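Local coordinates for agarase (Pseudoalteromonas fuliginea, PDB 6XJ9), which probably hydrolyses agarose, the galactan of red-algal cell walls, as a family 50 glycoside hydrolase from a marine bacterium, at residues 136-141 with 162-167; 231-234 with 238-241; 422-427 with 741-746; 537-542 with 568-573; 601-606 with 634-639. All coordinates share one frame; numbering follows the deposited sequence. Where two conformers were deposited one is given.

Contact 1. Residues 136-141 with 162-167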
# COMPACT_ATOMS: atom_id res chain seq x y z
N ASP A 136 -18.13 30.69 -4.80
CA ASP A 136 -19.31 31.36 -4.29
C ASP A 136 -20.40 30.33 -4.05
O ASP A 136 -20.53 29.37 -4.80
CB ASP A 136 -19.81 32.45 -5.25
CG ASP A 136 -21.12 33.10 -4.82
OD1 ASP A 136 -21.08 34.04 -4.00
OD2 ASP A 136 -22.18 32.65 -5.31
N GLY A 137 -21.18 30.53 -2.98
CA GLY A 137 -22.35 29.71 -2.70
C GLY A 137 -22.05 28.58 -1.72
O GLY A 137 -20.91 28.41 -1.29
N HIS A 138 -23.10 27.82 -1.38
CA HIS A 138 -22.99 26.64 -0.53
C HIS A 138 -22.44 27.04 0.85
O HIS A 138 -22.95 27.98 1.46
CB HIS A 138 -22.25 25.51 -1.26
CG HIS A 138 -23.04 24.87 -2.35
ND1 HIS A 138 -22.84 23.56 -2.75
CD2 HIS A 138 -24.05 25.34 -3.12
CE1 HIS A 138 -23.68 23.26 -3.73
NE2 HIS A 138 -24.44 24.33 -3.97
N ASP A 139 -21.40 26.35 1.31
CA ASP A 139 -20.91 26.52 2.67
C ASP A 139 -20.07 27.80 2.81
O ASP A 139 -19.89 28.29 3.93
CB ASP A 139 -20.24 25.26 3.22
CG ASP A 139 -19.09 24.70 2.39
OD1 ASP A 139 -19.05 24.99 1.16
OD2 ASP A 139 -18.26 23.95 2.96
N LEU A 140 -19.57 28.33 1.69
CA LEU A 140 -18.78 29.55 1.66
C LEU A 140 -19.60 30.73 2.17
O LEU A 140 -19.07 31.60 2.86
CB LEU A 140 -18.28 29.81 0.23
CG LEU A 140 -16.87 29.31 -0.08
CD1 LEU A 140 -16.86 27.80 -0.31
CD2 LEU A 140 -16.30 30.05 -1.29
N ALA A 141 -20.88 30.76 1.79
CA ALA A 141 -21.81 31.83 2.13
C ALA A 141 -22.14 31.78 3.63
O ALA A 141 -22.76 30.78 4.05
CB ALA A 141 -23.05 31.71 1.27
N ASP A 162 -17.81 17.57 1.59
CA ASP A 162 -18.31 18.08 0.33
C ASP A 162 -19.79 18.46 0.48
O ASP A 162 -20.52 17.82 1.24
CB ASP A 162 -18.17 17.03 -0.77
CG ASP A 162 -16.73 16.73 -1.15
OD1 ASP A 162 -15.85 17.54 -0.77
OD2 ASP A 162 -16.50 15.71 -1.83
N THR A 163 -20.21 19.49 -0.26
CA THR A 163 -21.58 19.98 -0.19
C THR A 163 -22.42 19.32 -1.28
O THR A 163 -23.62 19.54 -1.34
CB THR A 163 -21.67 21.51 -0.24
OG1 THR A 163 -21.01 21.96 -1.42
CG2 THR A 163 -21.07 22.17 0.98
N TRP A 164 -21.78 18.51 -2.13
CA TRP A 164 -22.50 17.59 -2.98
C TRP A 164 -21.63 16.36 -3.22
O TRP A 164 -20.40 16.45 -3.16
CB TRP A 164 -22.93 18.26 -4.30
CG TRP A 164 -21.80 18.65 -5.19
CD1 TRP A 164 -21.16 17.85 -6.11
CD2 TRP A 164 -21.15 19.93 -5.26
NE1 TRP A 164 -20.17 18.55 -6.74
CE2 TRP A 164 -20.14 19.83 -6.25
CE3 TRP A 164 -21.31 21.15 -4.60
CZ2 TRP A 164 -19.31 20.90 -6.58
CZ3 TRP A 164 -20.50 22.21 -4.93
CH2 TRP A 164 -19.52 22.09 -5.91
N GLU A 165 -22.27 15.22 -3.49
CA GLU A 165 -21.57 13.97 -3.75
C GLU A 165 -21.21 13.92 -5.23
O GLU A 165 -22.03 14.28 -6.08
CB GLU A 165 -22.46 12.80 -3.33
CG GLU A 165 -21.75 11.45 -3.36
N SER A 166 -19.98 13.47 -5.55
CA SER A 166 -19.54 13.44 -6.93
C SER A 166 -18.35 12.51 -7.13
O SER A 166 -17.77 12.00 -6.18
CB SER A 166 -19.25 14.83 -7.48
OG SER A 166 -18.18 15.45 -6.79
N ASP A 167 -17.99 12.33 -8.40
CA ASP A 167 -16.83 11.56 -8.80
C ASP A 167 -15.62 12.49 -8.93
O ASP A 167 -14.64 12.13 -9.58
CB ASP A 167 -17.13 10.73 -10.05
CG ASP A 167 -17.22 11.53 -11.35
OD1 ASP A 167 -17.48 12.74 -11.28
OD2 ASP A 167 -17.03 10.93 -12.43
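His138 meets Thr163 and Trp164 within one long loop of the carbohydrate-binding-module-like domain. This loop joins strand 128-134 to strand 169-174. Neither segment forms a regular helix or strand. The contact is made by side chains. The side chain of His138 can be followed outward from CB, which lies 3.8 Å from Thr163 OG1. CG turns away from the carbonyl carbon (chi1 -72°), and the ring then extends toward segment 162-167. ND1 reaches Thr163 OG1 at 2.8 Å in an almost straight hydrogen bond of 171°. The hydroxyl sits at the ring edge, near the imidazole plane. Either atom could donate. Next along the ring, CE1 comes to 3.3 Å from CE3 of Trp164. The two ring systems cross at nearly a right angle, with planes 83° apart and the centroid of the His138 ring 5.2 Å from that of the six-membered ring of Trp164. Phe214 adds an edge-to-face contact to the histidine, and Tyr132 stacks on the indole. Lys134 is a second partner for Thr163 OG1 and forms a salt bridge with Asp139 OD1. Thr163 therefore splits its two branches. OG1 serves His138 and Lys134. The methyl group goes to Asp139, the residue after His138: Thr163 CG2 rests 3.5 Å from Asp139 OD1.

Contact 2. Residues 231-234 with 238-241; sequences KQEF and VHSE
Glu233 and His239 are joined by a histidine-carboxylate hydrogen bond on the protein surface. It spans a short turn of chain in the connection between strand 199-210 and helix 242-252. Neither segment is regular helix or strand, and three residues separate the two.

His239 NE2 donates to Glu233 OE2 at 3.0 Å, with an N-H...acceptor angle of 164°. The bond uses the syn lone pair of OE2, on the side of the other carboxylate oxygen. OE2 also lies close to the imidazole plane. The carboxylate and the ring are nearly coplanar, 23° apart, and the acid lies at the ring edge. The glutamate chain is bent at chi2 (61°), which carries its head group across to the histidine. A nearby negative charge of this kind would probably raise the proton affinity of the imidazole.

Beyond this bond the two side chains touch little. Their remaining contacts gather at the same ring edge, and both residues are largely solvent-exposed.

Bonds between backbone atoms and neighbouring side chains place the pair in the fold. His239 N and Ser240 N both donate to Glu243 OE2, at the start of helix 242-252. Gln232 O accepts from Lys237 NZ, within the turn that separates the segments. Glu233 also packs on Thr100 of the second subunit.

At the shared edge, His239 CE1 stands 3.1 Å from Glu233 OE1.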
# COMPACT_ATOMS: atom_id res chain seq x y z
N LYS A 231 -20.93 8.19 6.94
CA LYS A 231 -21.61 8.07 5.66
C LYS A 231 -20.73 7.38 4.62
O LYS A 231 -21.25 6.85 3.65
CB LYS A 231 -22.12 9.43 5.19
CG LYS A 231 -23.16 10.05 6.12
CD LYS A 231 -23.15 11.55 6.05
CE LYS A 231 -24.55 12.13 6.04
NZ LYS A 231 -24.49 13.59 5.80
N GLN A 232 -19.41 7.40 4.83
CA GLN A 232 -18.48 6.83 3.86
C GLN A 232 -17.89 5.53 4.38
O GLN A 232 -17.63 5.39 5.58
CB GLN A 232 -17.36 7.83 3.51
CG GLN A 232 -17.84 9.09 2.78
CD GLN A 232 -16.73 10.01 2.35
OE1 GLN A 232 -16.18 10.79 3.14
NE2 GLN A 232 -16.40 9.97 1.07
N GLU A 233 -17.65 4.59 3.46
CA GLU A 233 -16.85 3.40 3.72
C GLU A 233 -15.38 3.73 3.44
O GLU A 233 -15.07 4.37 2.44
CB GLU A 233 -17.34 2.24 2.85
CG GLU A 233 -16.77 0.88 3.24
CD GLU A 233 -17.11 0.42 4.65
OE1 GLU A 233 -18.24 0.70 5.11
OE2 GLU A 233 -16.24 -0.20 5.28
N PHE A 234 -14.48 3.30 4.33
CA PHE A 234 -13.06 3.54 4.13
C PHE A 234 -12.30 2.33 4.65
O PHE A 234 -12.81 1.62 5.51
CB PHE A 234 -12.62 4.85 4.80
CG PHE A 234 -12.95 4.97 6.27
CD1 PHE A 234 -14.17 5.50 6.68
CD2 PHE A 234 -12.06 4.53 7.24
CE1 PHE A 234 -14.48 5.58 8.03
CE2 PHE A 234 -12.37 4.62 8.59
CZ PHE A 234 -13.58 5.15 8.98
N VAL A 238 -14.36 0.46 11.26
CA VAL A 238 -14.91 -0.47 12.23
C VAL A 238 -16.44 -0.44 12.12
O VAL A 238 -17.04 0.64 12.05
CB VAL A 238 -14.45 -0.09 13.66
CG1 VAL A 238 -15.34 -0.71 14.73
CG2 VAL A 238 -13.00 -0.47 13.90
N HIS A 239 -17.06 -1.62 12.13
CA HIS A 239 -18.51 -1.69 12.02
C HIS A 239 -19.17 -2.15 13.33
O HIS A 239 -20.34 -1.86 13.56
CB HIS A 239 -18.95 -2.51 10.79
CG HIS A 239 -18.70 -1.77 9.52
ND1 HIS A 239 -19.46 -0.68 9.15
CD2 HIS A 239 -17.79 -1.96 8.54
CE1 HIS A 239 -19.03 -0.23 7.99
NE2 HIS A 239 -18.01 -1.00 7.59
N SER A 240 -18.43 -2.87 14.17
CA SER A 240 -18.98 -3.33 15.43
C SER A 240 -17.91 -3.30 16.51
O SER A 240 -16.73 -3.50 16.23
CB SER A 240 -19.60 -4.70 15.31
OG SER A 240 -18.61 -5.68 15.02
N GLU A 241 -18.36 -3.08 17.75
CA GLU A 241 -17.50 -3.05 18.92
C GLU A 241 -16.63 -4.30 19.01
O GLU A 241 -15.50 -4.21 19.48
CB GLU A 241 -18.35 -2.85 20.18
CG GLU A 241 -17.54 -2.79 21.46
CD GLU A 241 -18.28 -2.13 22.60
OE1 GLU A 241 -19.09 -1.22 22.33
OE2 GLU A 241 -18.04 -2.53 23.76

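Contact 3. Residues 422-427 with 741-746; sequences LDRMIT and DRPYIE
The guanidinium of Arg424 has Pro743 over one face and Asp741 at its edge. The proline ring lies across the arginine at about a right angle, with Pro743 CG 3.8 Å and Pro743 CD 3.7 Å from Arg424 NH2. At the edge, Arg424 NH1 makes a salt bridge with Asp741 OD1 at 2.9 Å, and its hydrogen bond is fairly straight at 161°. The oxygen lies near the guanidinium plane. The nitrogen, however, approaches from above the carboxylate plane, and the two flat groups are turned 39° against each other. NH2 adds a weak hydrogen bond to Asp741 OD2 at 3.0 Å, also part of the salt bridge, and another weak one to Asp741 O at 3.1 Å. The arginine chain is extended from CG to NE, so its head group stands well off the helix. Both charged residues are buried and have further partners. Glu251 pairs with Arg424 NE, and Tyr717 OH bonds to NH1. Lys405 makes a salt bridge with Asp741, which also hydrogen-bonds to the hydroxyls of Tyr398 and Tyr406. The contact thus ties helix 413-428 to the loop leading into the C-terminal helix 745-763. Helix 397-406 lies against both Arg424 and Asp741.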
# COMPACT_ATOMS: atom_id res chain seq x y z
N LEU A 422 4.00 1.46 24.24
CA LEU A 422 5.43 1.19 24.34
C LEU A 422 5.82 0.03 23.43
O LEU A 422 6.79 0.12 22.69
CB LEU A 422 5.82 0.91 25.80
CG LEU A 422 5.71 2.11 26.74
CD1 LEU A 422 5.81 1.68 28.20
CD2 LEU A 422 6.76 3.17 26.41
N ASP A 423 5.04 -1.06 23.48
CA ASP A 423 5.29 -2.23 22.65
C ASP A 423 5.20 -1.88 21.17
O ASP A 423 6.01 -2.37 20.37
CB ASP A 423 4.41 -3.41 23.07
CG ASP A 423 4.82 -3.99 24.42
OD1 ASP A 423 5.76 -3.46 25.02
OD2 ASP A 423 4.19 -4.98 24.83
N ARG A 424 4.21 -1.06 20.79
CA ARG A 424 4.07 -0.65 19.40
C ARG A 424 5.34 0.06 18.93
O ARG A 424 5.86 -0.24 17.86
CB ARG A 424 2.87 0.28 19.19
CG ARG A 424 1.54 -0.46 19.03
CD ARG A 424 0.35 0.45 19.30
NE ARG A 424 -0.91 -0.12 18.85
CZ ARG A 424 -2.08 0.50 18.93
NH1 ARG A 424 -2.14 1.72 19.44
NH2 ARG A 424 -3.18 -0.09 18.50
N MET A 425 5.84 1.00 19.75
CA MET A 425 7.05 1.73 19.39
C MET A 425 8.22 0.76 19.22
O MET A 425 9.00 0.89 18.28
CB MET A 425 7.38 2.82 20.41
CG MET A 425 6.29 3.86 20.56
SD MET A 425 5.72 4.48 18.96
CE MET A 425 4.06 5.00 19.38
N ILE A 426 8.32 -0.23 20.12
CA ILE A 426 9.37 -1.24 19.99
C ILE A 426 9.19 -1.95 18.66
O ILE A 426 10.14 -2.09 17.89
CB ILE A 426 9.35 -2.27 21.15
CG1 ILE A 426 9.56 -1.66 22.55
CG2 ILE A 426 10.29 -3.43 20.87
CD1 ILE A 426 10.83 -0.87 22.72
N THR A 427 7.96 -2.43 18.40
CA THR A 427 7.71 -3.31 17.27
C THR A 427 7.92 -2.55 15.96
O THR A 427 8.43 -3.11 14.98
CB THR A 427 6.28 -3.88 17.33
OG1 THR A 427 6.03 -4.39 18.63
CG2 THR A 427 6.03 -4.97 16.31
N ASP A 741 -8.18 3.19 17.15
CA ASP A 741 -6.96 2.58 17.65
C ASP A 741 -6.48 1.49 16.68
O ASP A 741 -5.84 0.52 17.10
CB ASP A 741 -7.09 2.10 19.10
CG ASP A 741 -5.77 1.69 19.76
OD1 ASP A 741 -4.89 2.56 19.91
OD2 ASP A 741 -5.64 0.50 20.13
N ARG A 742 -6.74 1.70 15.38
CA ARG A 742 -6.15 0.83 14.38
C ARG A 742 -4.97 1.54 13.73
O ARG A 742 -5.15 2.52 13.01
CB ARG A 742 -7.17 0.46 13.29
CG ARG A 742 -8.32 -0.40 13.79
CD ARG A 742 -9.30 -0.79 12.68
NE ARG A 742 -9.99 -2.03 13.03
CZ ARG A 742 -10.81 -2.70 12.23
NH1 ARG A 742 -11.10 -2.21 11.03
NH2 ARG A 742 -11.36 -3.83 12.64
N PRO A 743 -3.73 1.02 13.90
CA PRO A 743 -2.58 1.53 13.16
C PRO A 743 -2.83 1.47 11.66
O PRO A 743 -3.39 0.50 11.15
CB PRO A 743 -1.45 0.57 13.57
CG PRO A 743 -1.88 0.08 14.94
CD PRO A 743 -3.38 -0.10 14.80
N TYR A 744 -2.43 2.53 10.96
CA TYR A 744 -2.41 2.57 9.51
C TYR A 744 -1.29 1.66 9.02
O TYR A 744 -0.12 1.96 9.21
CB TYR A 744 -2.20 4.01 9.01
CG TYR A 744 -3.40 4.91 9.13
CD1 TYR A 744 -4.44 4.83 8.22
CD2 TYR A 744 -3.51 5.84 10.16
CE1 TYR A 744 -5.56 5.65 8.32
CE2 TYR A 744 -4.61 6.67 10.27
CZ TYR A 744 -5.64 6.58 9.35
OH TYR A 744 -6.74 7.40 9.45
N ILE A 745 -1.68 0.53 8.41
CA ILE A 745 -0.80 -0.60 8.19
C ILE A 745 0.38 -0.20 7.30
O ILE A 745 1.51 -0.60 7.57
CB ILE A 745 -1.59 -1.81 7.63
CG1 ILE A 745 -2.21 -2.64 8.76
CG2 ILE A 745 -0.71 -2.67 6.73
CD1 ILE A 745 -3.15 -3.75 8.30
N GLU A 746 0.11 0.62 6.27
CA GLU A 746 1.12 1.03 5.30
C GLU A 746 2.18 1.89 5.99
O GLU A 746 3.37 1.79 5.67
CB GLU A 746 0.49 1.78 4.12
CG GLU A 746 -0.46 0.94 3.27
CD GLU A 746 -1.92 0.91 3.70
OE1 GLU A 746 -2.26 1.48 4.78
OE2 GLU A 746 -2.72 0.30 2.97

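Contact 4. Residues 537-542 with 568-573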
# COMPACT_ATOMS: atom_id res chain seq x y z
N PRO A 537 12.20 46.57 29.19
CA PRO A 537 13.58 46.10 29.31
C PRO A 537 14.32 45.81 28.00
O PRO A 537 15.47 46.21 27.85
CB PRO A 537 13.43 44.85 30.19
CG PRO A 537 12.24 45.19 31.08
CD PRO A 537 11.30 45.94 30.16
N THR A 538 13.66 45.13 27.06
CA THR A 538 14.30 44.83 25.79
C THR A 538 14.69 46.12 25.06
O THR A 538 15.71 46.16 24.38
CB THR A 538 13.45 43.91 24.90
OG1 THR A 538 13.36 42.66 25.58
CG2 THR A 538 14.08 43.70 23.54
N LYS A 539 13.87 47.16 25.18
CA LYS A 539 14.21 48.43 24.54
C LYS A 539 15.41 49.06 25.25
O LYS A 539 16.33 49.55 24.60
CB LYS A 539 12.99 49.36 24.46
CG LYS A 539 13.32 50.81 24.09
CD LYS A 539 14.02 50.98 22.74
CE LYS A 539 14.27 52.43 22.36
NZ LYS A 539 13.02 53.23 22.32
N ALA A 540 15.41 49.01 26.58
CA ALA A 540 16.55 49.50 27.35
C ALA A 540 17.84 48.81 26.88
O ALA A 540 18.88 49.47 26.81
CB ALA A 540 16.31 49.31 28.83
N GLU A 541 17.75 47.52 26.51
CA GLU A 541 18.92 46.82 26.00
C GLU A 541 19.29 47.32 24.60
O GLU A 541 20.47 47.49 24.31
CB GLU A 541 18.78 45.30 26.02
CG GLU A 541 20.01 44.55 25.50
CD GLU A 541 21.25 44.60 26.40
OE1 GLU A 541 21.20 45.26 27.46
OE2 GLU A 541 22.26 43.99 26.02
N PHE A 542 18.29 47.53 23.74
CA PHE A 542 18.51 48.02 22.39
C PHE A 542 19.19 49.40 22.44
O PHE A 542 20.08 49.69 21.64
CB PHE A 542 17.20 48.07 21.61
CG PHE A 542 16.60 46.74 21.19
CD1 PHE A 542 17.24 45.54 21.45
CD2 PHE A 542 15.40 46.71 20.49
CE1 PHE A 542 16.68 44.33 21.04
CE2 PHE A 542 14.84 45.50 20.09
CZ PHE A 542 15.49 44.31 20.35
N ALA A 568 17.86 60.59 24.56
CA ALA A 568 16.62 60.59 25.33
C ALA A 568 15.41 60.42 24.42
O ALA A 568 14.43 59.79 24.81
CB ALA A 568 16.51 61.85 26.15
N GLU A 569 15.47 61.00 23.21
CA GLU A 569 14.42 60.80 22.23
C GLU A 569 14.42 59.34 21.80
O GLU A 569 13.37 58.69 21.81
CB GLU A 569 14.57 61.74 21.02
CG GLU A 569 13.31 61.84 20.16
CD GLU A 569 13.40 62.60 18.85
OE1 GLU A 569 14.21 63.54 18.76
OE2 GLU A 569 12.66 62.25 17.91
N PHE A 570 15.61 58.82 21.47
CA PHE A 570 15.77 57.46 20.98
C PHE A 570 15.18 56.48 22.00
O PHE A 570 14.40 55.60 21.64
CB PHE A 570 17.23 57.16 20.64
CG PHE A 570 17.47 55.76 20.14
CD1 PHE A 570 17.58 55.51 18.78
CD2 PHE A 570 17.54 54.69 21.02
CE1 PHE A 570 17.78 54.21 18.31
CE2 PHE A 570 17.74 53.40 20.55
CZ PHE A 570 17.86 53.16 19.20
N ASP A 571 15.56 56.69 23.26
CA ASP A 571 15.18 55.86 24.39
C ASP A 571 13.67 55.89 24.60
O ASP A 571 13.08 54.87 24.97
CB ASP A 571 15.92 56.30 25.65
CG ASP A 571 17.41 55.99 25.61
OD1 ASP A 571 17.85 55.38 24.60
OD2 ASP A 571 18.12 56.36 26.57
N LYS A 572 13.07 57.07 24.38
CA LYS A 572 11.64 57.27 24.60
C LYS A 572 10.84 56.49 23.56
O LYS A 572 9.79 55.94 23.88
CB LYS A 572 11.31 58.77 24.53
CG LYS A 572 9.90 59.16 24.98
CD LYS A 572 9.64 60.66 24.90
CE LYS A 572 8.21 61.04 25.21
NZ LYS A 572 7.92 62.46 24.92
N GLY A 573 11.34 56.47 22.32
CA GLY A 573 10.61 55.86 21.22
C GLY A 573 11.07 56.42 19.87
O GLY A 573 11.12 57.63 19.70
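Lys539 NZ is gripped by backbone carbonyl oxygens. Its shortest bond across the contact runs to Phe570 O at 2.8 Å. The ammonium lies in the plane of that carbonyl, with a C=O...N angle of 147°. A weak second bond reaches Asp571 O at 3.1 Å. Leu529 O and Arg531 O, outside the two segments, also accept from NZ. The lysine chain is bent at chi2 (60°) and again at chi4, which brings its buried tip round to these oxygens. Segments 537-542 and 568-572 form a roughly antiparallel helix pair, their axes 10.1 Å apart at closest approach. The lysine bridges the gap and meets the C-terminal end of helix 567-572. A positive charge there would probably interact well with the helix dipole. Gly573 leaves the helix with a positive phi, and its N lies 3.6 Å from Lys539 NZ. The aliphatic part of the lysine packs as well. Its CE is 4.0 Å from CE2 of Phe570, a ring that Trp567 meets edge-to-face. Asp571 binds the first helix further along: its OD1 bonds to Ser543 OG, and its OD2 makes a salt bridge with Lys547.

Contact 5. Residues 601-606 with 634-639; sequences VVNAAM and AKYVDV
Asn603 and Tyr636 meet closely through the first atoms of their side chains. The CB of Asn603 lies 3.8 Å from the CB of Tyr636, and the two backbones come to 6.1 Å between the CA atoms of the same pair. This is where the contact is tight. Asn603 points its side chain at the loop from one face of helix 584-609, and Tyr636 returns the approach from the loop that follows helix 627-634. The side chains cross at about a right angle. CB of Asn603 also comes to 4.0 Å from CD1 of Tyr636. The amide and phenol planes stand 50° apart, so the flat groups do not stack. CG of Asn603 is anti to its own backbone nitrogen (chi1 180°), which carries the amide across toward the tyrosine.

The other side is looser. Both residues are partly exposed, and Ala604 and Lys635 next to them are exposed. The tyrosine ring runs back along the long helix, touching Phe599 and Ser600. Its hydroxyl hydrogen-bonds to Asp596 there. Asp638 bonds to the backbone of Tyr615, in the short strand 614-615.

The contact fastens a helix to the loop entering strand 640-643, probably part of the (beta/alpha)8 barrel expected of a family 50 glycoside hydrolase. Its chemistry is mixed: carbon atoms pack at CB, and the Asn603 amide comes close to the Tyr636 backbone oxygen, its modelled OD1 3.2 Å from Tyr636 O. The amide is probably modelled turned over, so its bonding there is left undecided; the carbon packing does not depend on it.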
# COMPACT_ATOMS: atom_id res chain seq x y z
N VAL A 601 18.90 32.50 28.85
CA VAL A 601 18.06 32.30 30.02
C VAL A 601 17.62 30.84 30.06
O VAL A 601 17.72 30.18 31.10
CB VAL A 601 16.88 33.29 30.06
CG1 VAL A 601 15.81 32.86 31.04
CG2 VAL A 601 17.35 34.70 30.39
N VAL A 602 17.16 30.31 28.92
CA VAL A 602 16.62 28.95 28.97
C VAL A 602 17.76 27.98 29.25
O VAL A 602 17.66 27.08 30.08
CB VAL A 602 15.79 28.60 27.73
CG1 VAL A 602 15.33 27.15 27.79
CG2 VAL A 602 14.59 29.53 27.57
N ASN A 603 18.89 28.21 28.57
CA ASN A 603 20.07 27.39 28.75
C ASN A 603 20.53 27.38 30.22
O ASN A 603 20.94 26.34 30.73
CB ASN A 603 21.19 27.83 27.82
CG ASN A 603 22.43 26.98 28.00
OD1 ASN A 603 22.39 25.80 27.70
ND2 ASN A 603 23.48 27.56 28.55
N ALA A 604 20.52 28.55 30.88
CA ALA A 604 20.94 28.60 32.27
C ALA A 604 19.94 27.86 33.16
O ALA A 604 20.34 27.27 34.16
CB ALA A 604 21.16 30.01 32.75
N ALA A 605 18.65 27.93 32.83
CA ALA A 605 17.67 27.16 33.59
C ALA A 605 17.93 25.66 33.45
O ALA A 605 17.95 24.91 34.44
CB ALA A 605 16.26 27.55 33.17
N MET A 606 18.12 25.22 32.21
CA MET A 606 18.44 23.83 31.92
C MET A 606 19.73 23.41 32.65
O MET A 606 19.81 22.31 33.16
CB MET A 606 18.57 23.62 30.41
CG MET A 606 17.22 23.52 29.72
SD MET A 606 16.37 21.98 30.13
CE MET A 606 17.55 20.77 29.52
N ALA A 634 22.34 28.51 18.44
CA ALA A 634 23.43 27.57 18.19
C ALA A 634 24.51 27.67 19.27
O ALA A 634 25.23 26.71 19.50
CB ALA A 634 24.00 27.79 16.81
N LYS A 635 24.57 28.82 19.95
CA LYS A 635 25.55 29.09 20.99
C LYS A 635 25.13 28.46 22.31
O LYS A 635 25.89 28.51 23.27
CB LYS A 635 25.66 30.60 21.20
CG LYS A 635 26.16 31.41 20.00
CD LYS A 635 26.39 32.88 20.31
CE LYS A 635 25.11 33.67 20.44
NZ LYS A 635 24.76 34.37 19.18
N TYR A 636 23.91 27.91 22.39
CA TYR A 636 23.41 27.46 23.69
C TYR A 636 22.87 26.04 23.67
O TYR A 636 23.09 25.31 24.63
CB TYR A 636 22.37 28.44 24.25
CG TYR A 636 22.90 29.83 24.52
CD1 TYR A 636 23.64 30.11 25.66
CD2 TYR A 636 22.70 30.86 23.61
CE1 TYR A 636 24.14 31.38 25.91
CE2 TYR A 636 23.19 32.14 23.84
CZ TYR A 636 23.91 32.40 25.00
OH TYR A 636 24.38 33.67 25.23
N VAL A 637 22.16 25.66 22.60
CA VAL A 637 21.45 24.39 22.54
C VAL A 637 22.41 23.25 22.20
O VAL A 637 23.43 23.46 21.55
CB VAL A 637 20.28 24.44 21.54
CG1 VAL A 637 19.39 25.64 21.82
CG2 VAL A 637 20.76 24.46 20.10
N ASP A 638 22.04 22.03 22.61
CA ASP A 638 22.77 20.83 22.25
C ASP A 638 22.36 20.40 20.85
O ASP A 638 23.18 19.90 20.07
CB ASP A 638 22.51 19.72 23.27
CG ASP A 638 23.08 20.05 24.64
OD1 ASP A 638 24.31 19.99 24.78
OD2 ASP A 638 22.29 20.40 25.53
N VAL A 639 21.08 20.60 20.54
CA VAL A 639 20.52 20.24 19.24
C VAL A 639 19.57 21.36 18.85
O VAL A 639 18.79 21.81 19.68
CB VAL A 639 19.77 18.88 19.29
CG1 VAL A 639 19.25 18.45 17.92
CG2 VAL A 639 20.62 17.77 19.90

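From the N terminus, contact 1 closes a loop inside the carbohydrate-binding-module-like domain. Contact 2 follows in series and closes a short turn on the way to helix 242-252. Contact 3 spans much of the remaining chain, joining helix 413-428 to the approach to the last helix. Contacts 4 and 5 both fall within that span, one after the other, and none of the loops cross. Contact 4 pairs two helices, and contact 5 secures helix 584-609 to the loop before strand 640-643. Contacts 2 and 3 touch, with Val238 CG2 3.5 Å from Arg742 NE. Contacts 4 and 5 lie about 10 Å apart between nearest atoms.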